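Local structure of Ulp1-like SUMO protease (Chaetomium thermophilum, 6DG4) at residues Arg5-Gln10 with Ala220-Glu225; Phe95-Leu100 with Ile128-Cys133; Ser135-Leu140 with His152-Ala157; Cys202-Ile207 with Leu230-Ile235. The protein probably removes SUMO from modified proteins and matures its precursors as a cysteine protease, this chain being the C-terminal catalytic domain of a longer protein. All coordinates share one frame; numbering follows the deposited sequence. Where two conformers were deposited one is given.

How the interactions relate
Interaction 3 and interaction 4 meet where the active site is expected. H137 and D154 of interaction 3 and C202 of interaction 4 are arranged as in the His-Asp-Cys triad of the C48 family, with H137 ND1 4.0 Å from C202 SG. The two contacts have centres about 14 Å apart, and W138 N lies 3.4 Å from C202 SG. Interaction 2 adjoins interaction 3 through neighbouring strands of one sheet, I132 O to T139 N being 2.8 Å. Interaction 1 is a surface contact, its centre about 26 Å from that of interaction 2. It touches interaction 4 where Y223 OH comes 3.4 Å from F205 CD1.

Interaction 1. Residues Arg5-Gln10 with Ala220-Glu225; sequences RPPARQ and AQAYTE
The flat amide of Q221 meets the P6 ring through its oxygen. Q221 OE1 lies 3.3 Å from P6 CA. P6 N is also close, but the tertiary amide nitrogen of a proline carries no hydrogen, so this is van der Waals contact. The two side chains run side by side and point the same way. Q221 CG is anti to the carbonyl carbon (chi1 -63°) and the chain is extended beyond it, which carries the amide along the proline. In the next ring, P7 CG packs on A222 CB at 3.9 Å. P7 CD lies 4.0 Å from Q221 O.

No direct hydrogen bond crosses between 5-10 and 220-225. One water bridges them: it accepts from Q10 NE2 at 2.9 Å and donates to A222 O at 2.8 Å. Beside this bridge the loop is braced from within, as R9 NH1 donates to Q10 O at 2.9 Å, in the plane of the guanidinium. R9 NE forms a salt bridge with D252.

The contact is a loop-to-loop patch at the surface. The N-terminal segment, ahead of helix 17-27, lies on the connection between helices 202-215 and 228-241. Y223 OH bonds N209, which ties this connection to helix 202-215, and F205 and T208 of that helix touch Y223.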
loop_
_atom_site.group_PDB
_atom_site.type_symbol
_atom_site.label_atom_id
_atom_site.label_comp_id
_atom_site.label_asym_id
_atom_site.label_seq_id
_atom_site.Cartn_x
_atom_site.Cartn_y
_atom_site.Cartn_z
ATOM N N ARG A 5 -11.106 -11.097 -6.649
ATOM C CA ARG A 5 -12.244 -11.841 -6.140
ATOM C C ARG A 5 -13.027 -11.019 -5.130
ATOM O O ARG A 5 -12.515 -10.051 -4.560
ATOM C CB ARG A 5 -11.744 -13.107 -5.430
ATOM C CG ARG A 5 -10.723 -13.910 -6.210
ATOM C CD ARG A 5 -10.318 -15.156 -5.439
ATOM N NE ARG A 5 -11.414 -16.116 -5.354
ATOM C CZ ARG A 5 -11.742 -16.965 -6.323
ATOM N NH1 ARG A 5 -11.058 -16.978 -7.461
ATOM N NH2 ARG A 5 -12.757 -17.801 -6.156
ATOM N N PRO A 6 -14.284 -11.375 -4.871
ATOM C CA PRO A 6 -15.005 -10.703 -3.805
ATOM C C PRO A 6 -14.366 -11.009 -2.465
ATOM O O PRO A 6 -13.812 -12.104 -2.255
ATOM C CB PRO A 6 -16.423 -11.315 -3.891
ATOM C CG PRO A 6 -16.480 -12.023 -5.189
ATOM C CD PRO A 6 -15.086 -12.424 -5.519
ATOM N N PRO A 7 -14.408 -10.081 -1.519
ATOM C CA PRO A 7 -13.887 -10.368 -0.185
ATOM C C PRO A 7 -14.693 -11.478 0.475
ATOM O O PRO A 7 -15.920 -11.527 0.368
ATOM C CB PRO A 7 -14.061 -9.039 0.556
ATOM C CG PRO A 7 -15.177 -8.373 -0.153
ATOM C CD PRO A 7 -15.004 -8.730 -1.600
ATOM N N ALA A 8 -13.989 -12.367 1.181
ATOM C CA ALA A 8 -14.642 -13.509 1.814
ATOM C C ALA A 8 -15.463 -13.119 3.034
ATOM O O ALA A 8 -16.344 -13.884 3.442
ATOM C CB ALA A 8 -13.604 -14.550 2.226
ATOM N N ARG A 9 -15.168 -11.970 3.636
ATOM C CA ARG A 9 -15.978 -11.383 4.696
ATOM C C ARG A 9 -15.811 -9.872 4.605
ATOM O O ARG A 9 -15.006 -9.363 3.823
ATOM C CB ARG A 9 -15.628 -11.953 6.080
ATOM C CG ARG A 9 -14.159 -11.959 6.444
ATOM C CD ARG A 9 -13.664 -10.607 6.925
ATOM N NE ARG A 9 -12.293 -10.705 7.418
ATOM C CZ ARG A 9 -11.511 -9.668 7.693
ATOM N NH1 ARG A 9 -11.960 -8.427 7.540
ATOM N NH2 ARG A 9 -10.271 -9.877 8.112
ATOM N N GLN A 10 -16.607 -9.151 5.391
ATOM C CA GLN A 10 -16.570 -7.693 5.384
ATOM C C GLN A 10 -15.157 -7.183 5.644
ATOM O O GLN A 10 -14.530 -7.526 6.651
ATOM C CB GLN A 10 -17.513 -7.175 6.474
ATOM C CG GLN A 10 -17.737 -5.677 6.440
ATOM C CD GLN A 10 -18.746 -5.274 5.398
ATOM O OE1 GLN A 10 -19.847 -5.821 5.350
ATOM N NE2 GLN A 10 -18.372 -4.326 4.538
ATOM N N ALA A 220 -13.628 -2.509 -5.537
ATOM C CA ALA A 220 -14.949 -1.971 -5.837
ATOM C C ALA A 220 -16.062 -2.777 -5.183
ATOM O O ALA A 220 -17.148 -2.238 -4.950
ATOM C CB ALA A 220 -15.167 -1.944 -7.352
ATOM N N GLN A 221 -15.813 -4.044 -4.879
ATOM C CA GLN A 221 -16.788 -4.896 -4.218
ATOM C C GLN A 221 -16.629 -4.907 -2.705
ATOM O O GLN A 221 -17.448 -5.530 -2.025
ATOM C CB GLN A 221 -16.651 -6.332 -4.753
ATOM C CG GLN A 221 -16.959 -6.448 -6.237
ATOM C CD GLN A 221 -16.713 -7.832 -6.813
ATOM O OE1 GLN A 221 -16.041 -8.666 -6.207
ATOM N NE2 GLN A 221 -17.258 -8.077 -8.000
ATOM N N ALA A 222 -15.627 -4.212 -2.156
ATOM C CA ALA A 222 -15.168 -4.490 -0.801
ATOM C C ALA A 222 -15.403 -3.393 0.229
ATOM O O ALA A 222 -15.479 -3.712 1.416
ATOM C CB ALA A 222 -13.669 -4.823 -0.803
ATOM N N TYR A 223 -15.505 -2.122 -0.157
ATOM C CA TYR A 223 -15.582 -1.071 0.855
ATOM C C TYR A 223 -16.184 0.192 0.254
ATOM O O TYR A 223 -16.399 0.290 -0.959
ATOM C CB TYR A 223 -14.209 -0.827 1.512
ATOM C CG TYR A 223 -13.187 -0.087 0.674
ATOM C CD1 TYR A 223 -12.401 -0.749 -0.269
ATOM C CD2 TYR A 223 -12.988 1.273 0.846
ATOM C CE1 TYR A 223 -11.464 -0.066 -1.027
ATOM C CE2 TYR A 223 -12.058 1.966 0.092
ATOM C CZ TYR A 223 -11.295 1.301 -0.837
ATOM O OH TYR A 223 -10.372 2.025 -1.565
ATOM N N THR A 224 -16.479 1.153 1.140
ATOM C CA THR A 224 -17.019 2.445 0.760
ATOM C C THR A 224 -16.260 3.561 1.472
ATOM O O THR A 224 -15.606 3.347 2.499
ATOM C CB THR A 224 -18.491 2.589 1.159
ATOM O OG1 THR A 224 -18.559 2.726 2.583
ATOM C CG2 THR A 224 -19.313 1.384 0.720
ATOM N N GLU A 225 -16.391 4.772 0.927
ATOM C CA GLU A 225 -15.770 5.938 1.544
ATOM C C GLU A 225 -16.276 6.163 2.968
ATOM O O GLU A 225 -15.505 6.552 3.853
ATOM C CB GLU A 225 -16.019 7.177 0.683
ATOM C CG GLU A 225 -15.339 8.427 1.222
ATOM C CD GLU A 225 -15.384 9.596 0.253
ATOM O OE1 GLU A 225 -16.493 9.926 -0.224
ATOM O OE2 GLU A 225 -14.312 10.191 -0.022
HETATM O O HOH W 1 -15.819 -3.031 4.125
#

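Interaction 2. Residues Phe95-Leu100 with Ile128-Cys133; sequences FFWPRL and ILIPIC
F96 and W97 pack on I130 and I132, placing helix 96-103 against strand 127-134 of the mixed sheet. This is helix-on-sheet packing in the papain-like (clan CA) catalytic domain. The helix and strand segments run at 74° to each other, 8.3 Å apart at their axes.

One bump is I132, which lies under one face of the W97 indole. Its CG2 sits over the five-membered ring, 3.7 Å from the centroid and 13° off the normal, a CH-pi contact. Its CD1 reaches the six-membered part, 3.8 Å from W97 CZ3. The two branches therefore underlie both rings. With CG anti to the backbone N (chi1 -172°), the indole swings out over the strand. A second bump is I130 CG2. It fits between the two aromatic side chains, 3.9 Å from F96 CD2 and 4.4 Å from W97 CE3, oblique to both rings. V165 and K168 of helix 163-177 also touch W97, and L172 touches F96.

W97 NE1 hydrogen-bonds E134 OE2. One water links the two backbones, accepting from W97 N at 2.9 Å and donating to P131 O at 2.7 Å.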
loop_
_atom_site.group_PDB
_atom_site.type_symbol
_atom_site.label_atom_id
_atom_site.label_comp_id
_atom_site.label_asym_id
_atom_site.label_seq_id
_atom_site.Cartn_x
_atom_site.Cartn_y
_atom_site.Cartn_z
ATOM N N PHE A 95 10.199 7.829 -0.795
ATOM C CA PHE A 95 11.296 8.404 -1.556
ATOM C C PHE A 95 11.344 7.892 -2.983
ATOM O O PHE A 95 12.027 8.495 -3.815
ATOM C CB PHE A 95 12.621 8.116 -0.847
ATOM C CG PHE A 95 12.755 8.824 0.473
ATOM C CD1 PHE A 95 13.261 10.106 0.526
ATOM C CD2 PHE A 95 12.343 8.224 1.651
ATOM C CE1 PHE A 95 13.376 10.772 1.728
ATOM C CE2 PHE A 95 12.456 8.887 2.860
ATOM C CZ PHE A 95 12.969 10.163 2.895
ATOM N N PHE A 96 10.627 6.815 -3.302
ATOM C CA PHE A 96 10.809 6.211 -4.614
ATOM C C PHE A 96 10.227 7.079 -5.723
ATOM O O PHE A 96 10.916 7.402 -6.695
ATOM C CB PHE A 96 10.225 4.807 -4.672
ATOM C CG PHE A 96 10.438 4.148 -5.993
ATOM C CD1 PHE A 96 11.679 3.661 -6.334
ATOM C CD2 PHE A 96 9.416 4.055 -6.910
ATOM C CE1 PHE A 96 11.891 3.068 -7.554
ATOM C CE2 PHE A 96 9.626 3.467 -8.140
ATOM C CZ PHE A 96 10.863 2.967 -8.458
ATOM N N TRP A 97 8.960 7.458 -5.614
ATOM C CA TRP A 97 8.355 8.227 -6.700
ATOM C C TRP A 97 9.105 9.526 -6.965
ATOM O O TRP A 97 9.375 9.828 -8.139
ATOM C CB TRP A 97 6.863 8.444 -6.445
ATOM C CG TRP A 97 6.161 9.051 -7.621
ATOM C CD1 TRP A 97 5.692 10.324 -7.722
ATOM C CD2 TRP A 97 5.862 8.411 -8.867
ATOM N NE1 TRP A 97 5.115 10.520 -8.952
ATOM C CE2 TRP A 97 5.204 9.359 -9.674
ATOM C CE3 TRP A 97 6.090 7.131 -9.382
ATOM C CZ2 TRP A 97 4.770 9.069 -10.968
ATOM C CZ3 TRP A 97 5.649 6.841 -10.668
ATOM C CH2 TRP A 97 4.998 7.805 -11.441
ATOM N N PRO A 98 9.473 10.325 -5.962
ATOM C CA PRO A 98 10.279 11.522 -6.262
ATOM C C PRO A 98 11.598 11.196 -6.944
ATOM O O PRO A 98 12.030 11.940 -7.833
ATOM C CB PRO A 98 10.469 12.184 -4.889
ATOM C CG PRO A 98 9.465 11.581 -3.997
ATOM C CD PRO A 98 9.057 10.258 -4.551
ATOM N N ARG A 99 12.249 10.098 -6.554
ATOM C CA ARG A 99 13.489 9.698 -7.210
ATOM C C ARG A 99 13.238 9.336 -8.667
ATOM O O ARG A 99 14.022 9.697 -9.554
ATOM C CB ARG A 99 14.099 8.510 -6.467
ATOM C CG ARG A 99 15.414 8.017 -7.047
ATOM C CD ARG A 99 16.566 8.710 -6.388
ATOM N NE ARG A 99 17.854 8.309 -6.940
ATOM C CZ ARG A 99 19.013 8.835 -6.560
ATOM N NH1 ARG A 99 19.038 9.770 -5.620
ATOM N NH2 ARG A 99 20.145 8.423 -7.108
ATOM N N LEU A 100 12.146 8.622 -8.934
ATOM C CA LEU A 100 11.820 8.250 -10.305
ATOM C C LEU A 100 11.530 9.484 -11.155
ATOM O O LEU A 100 11.981 9.575 -12.304
ATOM C CB LEU A 100 10.633 7.286 -10.298
ATOM C CG LEU A 100 10.320 6.611 -11.630
ATOM C CD1 LEU A 100 11.515 5.803 -12.112
ATOM C CD2 LEU A 100 9.129 5.709 -11.498
ATOM N N ILE A 128 3.906 -5.380 -6.847
ATOM C CA ILE A 128 4.788 -4.284 -6.464
ATOM C C ILE A 128 3.904 -3.086 -6.137
ATOM O O ILE A 128 3.157 -2.606 -6.999
ATOM C CB ILE A 128 5.784 -3.940 -7.583
ATOM C CG1 ILE A 128 6.648 -5.160 -7.923
ATOM C CG2 ILE A 128 6.646 -2.749 -7.176
ATOM C CD1 ILE A 128 7.548 -4.952 -9.133
ATOM N N LEU A 129 3.991 -2.605 -4.899
ATOM C CA LEU A 129 3.172 -1.502 -4.409
ATOM C C LEU A 129 4.014 -0.231 -4.354
ATOM O O LEU A 129 5.022 -0.182 -3.641
ATOM C CB LEU A 129 2.644 -1.839 -3.013
ATOM C CG LEU A 129 1.783 -3.105 -2.895
ATOM C CD1 LEU A 129 1.534 -3.428 -1.423
ATOM C CD2 LEU A 129 0.457 -2.947 -3.635
ATOM N N ILE A 130 3.603 0.788 -5.098
ATOM C CA ILE A 130 4.330 2.047 -5.194
ATOM C C ILE A 130 3.400 3.170 -4.757
ATOM O O ILE A 130 2.513 3.587 -5.505
ATOM C CB ILE A 130 4.856 2.288 -6.623
ATOM C CG1 ILE A 130 5.826 1.178 -7.032
ATOM C CG2 ILE A 130 5.526 3.655 -6.722
ATOM C CD1 ILE A 130 6.150 1.167 -8.517
ATOM N N PRO A 131 3.554 3.673 -3.531
ATOM C CA PRO A 131 2.742 4.817 -3.098
ATOM C C PRO A 131 3.237 6.093 -3.762
ATOM O O PRO A 131 4.438 6.369 -3.789
ATOM C CB PRO A 131 2.954 4.864 -1.578
ATOM C CG PRO A 131 3.810 3.703 -1.223
ATOM C CD PRO A 131 4.483 3.231 -2.479
ATOM N N ILE A 132 2.299 6.876 -4.290
ATOM C CA ILE A 132 2.602 8.077 -5.056
ATOM C C ILE A 132 1.919 9.255 -4.384
ATOM O O ILE A 132 0.705 9.224 -4.156
ATOM C CB ILE A 132 2.108 7.948 -6.509
ATOM C CG1 ILE A 132 2.900 6.864 -7.243
ATOM C CG2 ILE A 132 2.208 9.288 -7.227
ATOM C CD1 ILE A 132 2.420 6.582 -8.657
ATOM N N CYS A 133 2.685 10.298 -4.088
ATOM C CA CYS A 133 2.121 11.527 -3.549
ATOM C C CYS A 133 2.493 12.685 -4.466
ATOM O O CYS A 133 3.673 13.021 -4.597
ATOM C CB CYS A 133 2.630 11.785 -2.136
ATOM S SG CYS A 133 1.709 13.099 -1.302
HETATM O O HOH W 2 7.121 6.208 -3.734
#

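Interaction 3. Residues Ser135-Leu140 with His152-Ala157; sequences SSHWTL and HLDSMA
H137 NE2 donates to D154 OD1 across 2.8 Å, nearly straight at 174°. The carboxylate oxygen lies in the imidazole plane, while the histidine meets it from above the carboxylate plane. The ring and carboxylate planes are 39° apart. This pair, with C202 touching H137, is consistent with the His-Asp-Cys triad of C48 proteases. M156 SD rests over one face of the H137 ring, 3.5 Å from its centroid, a Met-aromatic type of contact. D154 OD1 has a second donor. M156 N reaches it at 2.9 Å from the opposite face, closing an Asx turn.

In the next shell T139 OG1 lies between its backbone N and carbonyl carbon (chi1 61°). It hydrogen-bonds H152 NE2 at 2.8 Å, in the ring plane, leaving CG2 to pack on D154 CG at 3.5 Å. H152 ND1 accepts from S162 N. A water donates to both W138 O and S155 OG, and S155 OG also bonds Q196 OE1.

Backbone bonds set the register: L153 N to L140 O is 2.7 Å, and L140 N to L153 O is 3.1 Å. They join strands 137-144 and 149-153 as an antiparallel hairpin, with helix 202-215 packed against H137, W138 and L140.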
loop_
_atom_site.group_PDB
_atom_site.type_symbol
_atom_site.label_atom_id
_atom_site.label_comp_id
_atom_site.label_asym_id
_atom_site.label_seq_id
_atom_site.Cartn_x
_atom_site.Cartn_y
_atom_site.Cartn_z
ATOM N N SER A 135 1.120 16.740 -5.256
ATOM C CA SER A 135 0.243 17.818 -4.806
ATOM C C SER A 135 -0.580 17.387 -3.596
ATOM O O SER A 135 -1.774 17.678 -3.500
ATOM C CB SER A 135 -0.659 18.297 -5.943
ATOM O OG SER A 135 0.113 18.649 -7.078
ATOM N N SER A 136 0.075 16.678 -2.669
ATOM C CA SER A 136 -0.503 16.193 -1.417
ATOM C C SER A 136 -1.485 15.040 -1.586
ATOM O O SER A 136 -1.964 14.484 -0.594
ATOM C CB SER A 136 -1.188 17.326 -0.641
ATOM O OG SER A 136 -0.283 18.384 -0.384
ATOM N N HIS A 137 -1.797 14.673 -2.824
ATOM C CA HIS A 137 -2.770 13.624 -3.098
ATOM C C HIS A 137 -2.053 12.285 -3.235
ATOM O O HIS A 137 -1.177 12.125 -4.093
ATOM C CB HIS A 137 -3.534 13.948 -4.378
ATOM C CG HIS A 137 -4.535 12.904 -4.765
ATOM N ND1 HIS A 137 -5.504 12.438 -3.901
ATOM C CD2 HIS A 137 -4.707 12.226 -5.923
ATOM C CE1 HIS A 137 -6.228 11.518 -4.513
ATOM N NE2 HIS A 137 -5.772 11.378 -5.744
ATOM N N TRP A 138 -2.444 11.326 -2.398
ATOM C CA TRP A 138 -1.886 9.985 -2.419
ATOM C C TRP A 138 -2.704 9.088 -3.332
ATOM O O TRP A 138 -3.936 9.045 -3.230
ATOM C CB TRP A 138 -1.911 9.371 -1.018
ATOM C CG TRP A 138 -0.845 9.865 -0.126
ATOM C CD1 TRP A 138 -0.970 10.803 0.845
ATOM C CD2 TRP A 138 0.523 9.444 -0.109
ATOM N NE1 TRP A 138 0.238 11.005 1.465
ATOM C CE2 TRP A 138 1.169 10.172 0.903
ATOM C CE3 TRP A 138 1.264 8.518 -0.850
ATOM C CZ2 TRP A 138 2.518 10.014 1.190
ATOM C CZ3 TRP A 138 2.605 8.362 -0.563
ATOM C CH2 TRP A 138 3.217 9.105 0.447
ATOM N N THR A 139 -1.997 8.347 -4.185
ATOM C CA THR A 139 -2.546 7.307 -5.039
ATOM C C THR A 139 -1.598 6.114 -4.971
ATOM O O THR A 139 -0.540 6.171 -4.335
ATOM C CB THR A 139 -2.708 7.796 -6.484
ATOM O OG1 THR A 139 -1.432 8.177 -7.023
ATOM C CG2 THR A 139 -3.682 8.972 -6.551
ATOM N N LEU A 140 -1.980 5.027 -5.639
ATOM C CA LEU A 140 -1.256 3.765 -5.564
ATOM C C LEU A 140 -0.968 3.265 -6.969
ATOM O O LEU A 140 -1.897 3.013 -7.741
ATOM C CB LEU A 140 -2.087 2.711 -4.827
ATOM C CG LEU A 140 -1.396 1.359 -4.651
ATOM C CD1 LEU A 140 -0.242 1.467 -3.664
ATOM C CD2 LEU A 140 -2.395 0.291 -4.225
ATOM N N HIS A 152 -2.506 2.215 -12.121
ATOM C CA HIS A 152 -2.490 3.371 -11.238
ATOM C C HIS A 152 -3.900 3.535 -10.700
ATOM O O HIS A 152 -4.835 3.769 -11.475
ATOM C CB HIS A 152 -2.050 4.615 -12.009
ATOM C CG HIS A 152 -2.019 5.857 -11.179
ATOM N ND1 HIS A 152 -2.502 7.064 -11.632
ATOM C CD2 HIS A 152 -1.576 6.078 -9.919
ATOM C CE1 HIS A 152 -2.343 7.979 -10.694
ATOM N NE2 HIS A 152 -1.788 7.406 -9.642
ATOM N N LEU A 153 -4.057 3.399 -9.383
ATOM C CA LEU A 153 -5.362 3.480 -8.736
ATOM C C LEU A 153 -5.468 4.838 -8.055
ATOM O O LEU A 153 -4.788 5.098 -7.056
ATOM C CB LEU A 153 -5.573 2.353 -7.728
ATOM C CG LEU A 153 -5.860 0.978 -8.333
ATOM C CD1 LEU A 153 -4.596 0.332 -8.876
ATOM C CD2 LEU A 153 -6.540 0.065 -7.325
ATOM N N ASP A 154 -6.306 5.703 -8.613
ATOM C CA ASP A 154 -6.550 7.037 -8.081
ATOM C C ASP A 154 -8.002 7.080 -7.626
ATOM O O ASP A 154 -8.916 6.997 -8.452
ATOM C CB ASP A 154 -6.292 8.073 -9.169
ATOM C CG ASP A 154 -6.381 9.490 -8.661
ATOM O OD1 ASP A 154 -6.970 9.703 -7.576
ATOM O OD2 ASP A 154 -5.871 10.391 -9.358
ATOM N N SER A 155 -8.210 7.193 -6.311
ATOM C CA SER A 155 -9.564 7.210 -5.768
ATOM C C SER A 155 -10.378 8.388 -6.289
ATOM O O SER A 155 -11.608 8.307 -6.342
ATOM C CB SER A 155 -9.521 7.199 -4.237
ATOM O OG SER A 155 -8.641 8.188 -3.710
ATOM N N MET A 156 -9.728 9.483 -6.695
ATOM C CA MET A 156 -10.485 10.610 -7.230
ATOM C C MET A 156 -11.158 10.279 -8.552
ATOM O O MET A 156 -12.098 10.980 -8.942
ATOM C CB MET A 156 -9.592 11.839 -7.356
ATOM C CG MET A 156 -9.294 12.427 -6.001
ATOM S SD MET A 156 -8.185 13.839 -6.040
ATOM C CE MET A 156 -9.131 14.984 -7.041
ATOM N N ALA A 157 -10.714 9.225 -9.235
ATOM C CA ALA A 157 -11.296 8.794 -10.498
ATOM C C ALA A 157 -11.957 7.425 -10.373
ATOM O O ALA A 157 -12.039 6.672 -11.348
ATOM C CB ALA A 157 -10.231 8.785 -11.594
HETATM O O HOH W 3 -6.054 7.420 -4.046
#

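Interaction 4. Residues Cys202-Ile207 with Leu230-Ile235; sequences CGVFTI and LQRQRI
R232 NH1 is gripped by two backbone carbonyls, those of A58 and L53, while V204 CG2 sits over the centre of the same guanidinium. CG2 is 3.7 Å from R232 CZ, and the V204 and R232 side chains cross at about a right angle. R232 NH2 forms a salt bridge with D201, just ahead of the first helix. The chain is extended from CG to NE, which brings a face of the guanidinium over V204 CG2.

The other V204 branch meets Q231 of the same helix. CG1 is anti to the backbone N (chi1 -168°) and lies against the aliphatic part of Q231, 3.7 Å from its CG. The Q231 chain bends at chi2 (70°), and its amide NE2 bonds T208 OG1, one turn on from V204 in helix 202-215. I235 CD1 meets I207 CD1 at 3.9 Å, tip to tip, and V204 CG1 at 4.1 Å.

The axes of segments 202-207 and 230-235 cross at 63° and approach to 10.6 Å. In the first helix, C202 O takes T206 OG1 and T206 N, both at 2.9 Å, from opposite faces of the carbonyl.

Helices 202-215 and 228-241 are joined by an apolar seam of V204, I207 and I235 with a polar group at each flank. The buried R232 charge probably owes its stability to D201 and the surrounding carbonyls, while V204 gives it an apolar face.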
loop_
_atom_site.group_PDB
_atom_site.type_symbol
_atom_site.label_atom_id
_atom_site.label_comp_id
_atom_site.label_asym_id
_atom_site.label_seq_id
_atom_site.Cartn_x
_atom_site.Cartn_y
_atom_site.Cartn_z
ATOM N N CYS A 202 -7.485 10.385 0.878
ATOM C CA CYS A 202 -6.647 9.759 -0.144
ATOM C C CYS A 202 -5.668 8.736 0.431
ATOM O O CYS A 202 -5.453 7.676 -0.167
ATOM C CB CYS A 202 -5.893 10.826 -0.945
ATOM S SG CYS A 202 -4.740 11.870 0.015
ATOM N N GLY A 203 -5.027 9.044 1.558
ATOM C CA GLY A 203 -4.095 8.091 2.132
ATOM C C GLY A 203 -4.773 6.824 2.611
ATOM O O GLY A 203 -4.190 5.736 2.550
ATOM N N VAL A 204 -6.013 6.941 3.091
ATOM C CA VAL A 204 -6.733 5.754 3.541
ATOM C C VAL A 204 -7.179 4.916 2.346
ATOM O O VAL A 204 -7.120 3.681 2.377
ATOM C CB VAL A 204 -7.908 6.134 4.461
ATOM C CG1 VAL A 204 -8.445 4.887 5.136
ATOM C CG2 VAL A 204 -7.483 7.173 5.501
ATOM N N PHE A 205 -7.640 5.569 1.278
ATOM C CA PHE A 205 -7.932 4.844 0.047
ATOM C C PHE A 205 -6.689 4.127 -0.472
ATOM O O PHE A 205 -6.763 2.977 -0.921
ATOM C CB PHE A 205 -8.415 5.816 -1.032
ATOM C CG PHE A 205 -9.863 6.223 -0.919
ATOM C CD1 PHE A 205 -10.874 5.320 -1.188
ATOM C CD2 PHE A 205 -10.209 7.529 -0.615
ATOM C CE1 PHE A 205 -12.197 5.696 -1.123
ATOM C CE2 PHE A 205 -11.538 7.907 -0.542
ATOM C CZ PHE A 205 -12.530 6.987 -0.800
ATOM N N THR A 206 -5.541 4.809 -0.452
ATOM C CA THR A 206 -4.301 4.218 -0.957
ATOM C C THR A 206 -3.949 2.951 -0.182
ATOM O O THR A 206 -3.643 1.911 -0.780
ATOM C CB THR A 206 -3.184 5.266 -0.888
ATOM O OG1 THR A 206 -3.456 6.319 -1.822
ATOM C CG2 THR A 206 -1.815 4.692 -1.210
ATOM N N ILE A 207 -3.996 3.009 1.150
ATOM C CA ILE A 207 -3.696 1.828 1.957
ATOM C C ILE A 207 -4.706 0.720 1.679
ATOM O O ILE A 207 -4.352 -0.459 1.560
ATOM C CB ILE A 207 -3.676 2.193 3.454
ATOM C CG1 ILE A 207 -2.478 3.076 3.798
ATOM C CG2 ILE A 207 -3.667 0.928 4.317
ATOM C CD1 ILE A 207 -2.608 3.763 5.152
ATOM N N LEU A 230 -13.672 4.420 10.326
ATOM C CA LEU A 230 -13.376 3.175 11.022
ATOM C C LEU A 230 -12.072 2.559 10.526
ATOM O O LEU A 230 -11.285 2.035 11.322
ATOM C CB LEU A 230 -14.544 2.218 10.828
ATOM C CG LEU A 230 -14.333 0.776 11.258
ATOM C CD1 LEU A 230 -13.965 0.696 12.730
ATOM C CD2 LEU A 230 -15.613 0.002 10.944
ATOM N N GLN A 231 -11.822 2.609 9.220
ATOM C CA GLN A 231 -10.581 2.051 8.695
ATOM C C GLN A 231 -9.360 2.738 9.291
ATOM O O GLN A 231 -8.327 2.091 9.490
ATOM C CB GLN A 231 -10.578 2.165 7.175
ATOM C CG GLN A 231 -9.366 1.567 6.476
ATOM C CD GLN A 231 -9.294 0.058 6.510
ATOM O OE1 GLN A 231 -9.738 -0.595 7.457
ATOM N NE2 GLN A 231 -8.704 -0.508 5.465
ATOM N N ARG A 232 -9.449 4.037 9.595
ATOM C CA ARG A 232 -8.341 4.703 10.272
ATOM C C ARG A 232 -8.047 4.048 11.616
ATOM O O ARG A 232 -6.882 3.871 11.985
ATOM C CB ARG A 232 -8.649 6.187 10.465
ATOM C CG ARG A 232 -8.717 6.964 9.170
ATOM C CD ARG A 232 -9.437 8.286 9.384
ATOM N NE ARG A 232 -9.534 9.040 8.138
ATOM C CZ ARG A 232 -8.624 9.912 7.717
ATOM N NH1 ARG A 232 -7.538 10.145 8.439
ATOM N NH2 ARG A 232 -8.790 10.531 6.556
ATOM N N GLN A 233 -9.096 3.710 12.374
ATOM C CA GLN A 233 -8.904 3.041 13.654
ATOM C C GLN A 233 -8.284 1.666 13.463
ATOM O O GLN A 233 -7.431 1.246 14.255
ATOM C CB GLN A 233 -10.237 2.868 14.373
ATOM C CG GLN A 233 -10.901 4.118 14.807
ATOM C CD GLN A 233 -12.115 3.795 15.652
ATOM O OE1 GLN A 233 -12.177 4.108 16.844
ATOM N NE2 GLN A 233 -13.077 3.132 15.043
ATOM N N ARG A 234 -8.722 0.941 12.429
ATOM C CA ARG A 234 -8.179 -0.387 12.173
ATOM C C ARG A 234 -6.714 -0.313 11.769
ATOM O O ARG A 234 -5.902 -1.131 12.214
ATOM C CB ARG A 234 -9.005 -1.084 11.094
ATOM C CG ARG A 234 -10.455 -1.347 11.517
ATOM C CD ARG A 234 -11.212 -2.199 10.491
ATOM N NE ARG A 234 -10.527 -3.474 10.334
ATOM C CZ ARG A 234 -10.583 -4.481 11.201
ATOM N NH1 ARG A 234 -11.335 -4.417 12.295
ATOM N NH2 ARG A 234 -9.866 -5.565 10.974
ATOM N N ILE A 235 -6.357 0.659 10.922
ATOM C CA ILE A 235 -4.956 0.849 10.557
ATOM C C ILE A 235 -4.131 1.151 11.796
ATOM O O ILE A 235 -3.031 0.614 11.977
ATOM C CB ILE A 235 -4.828 1.963 9.501
ATOM C CG1 ILE A 235 -5.435 1.514 8.169
ATOM C CG2 ILE A 235 -3.360 2.366 9.307
ATOM C CD1 ILE A 235 -5.731 2.675 7.235
#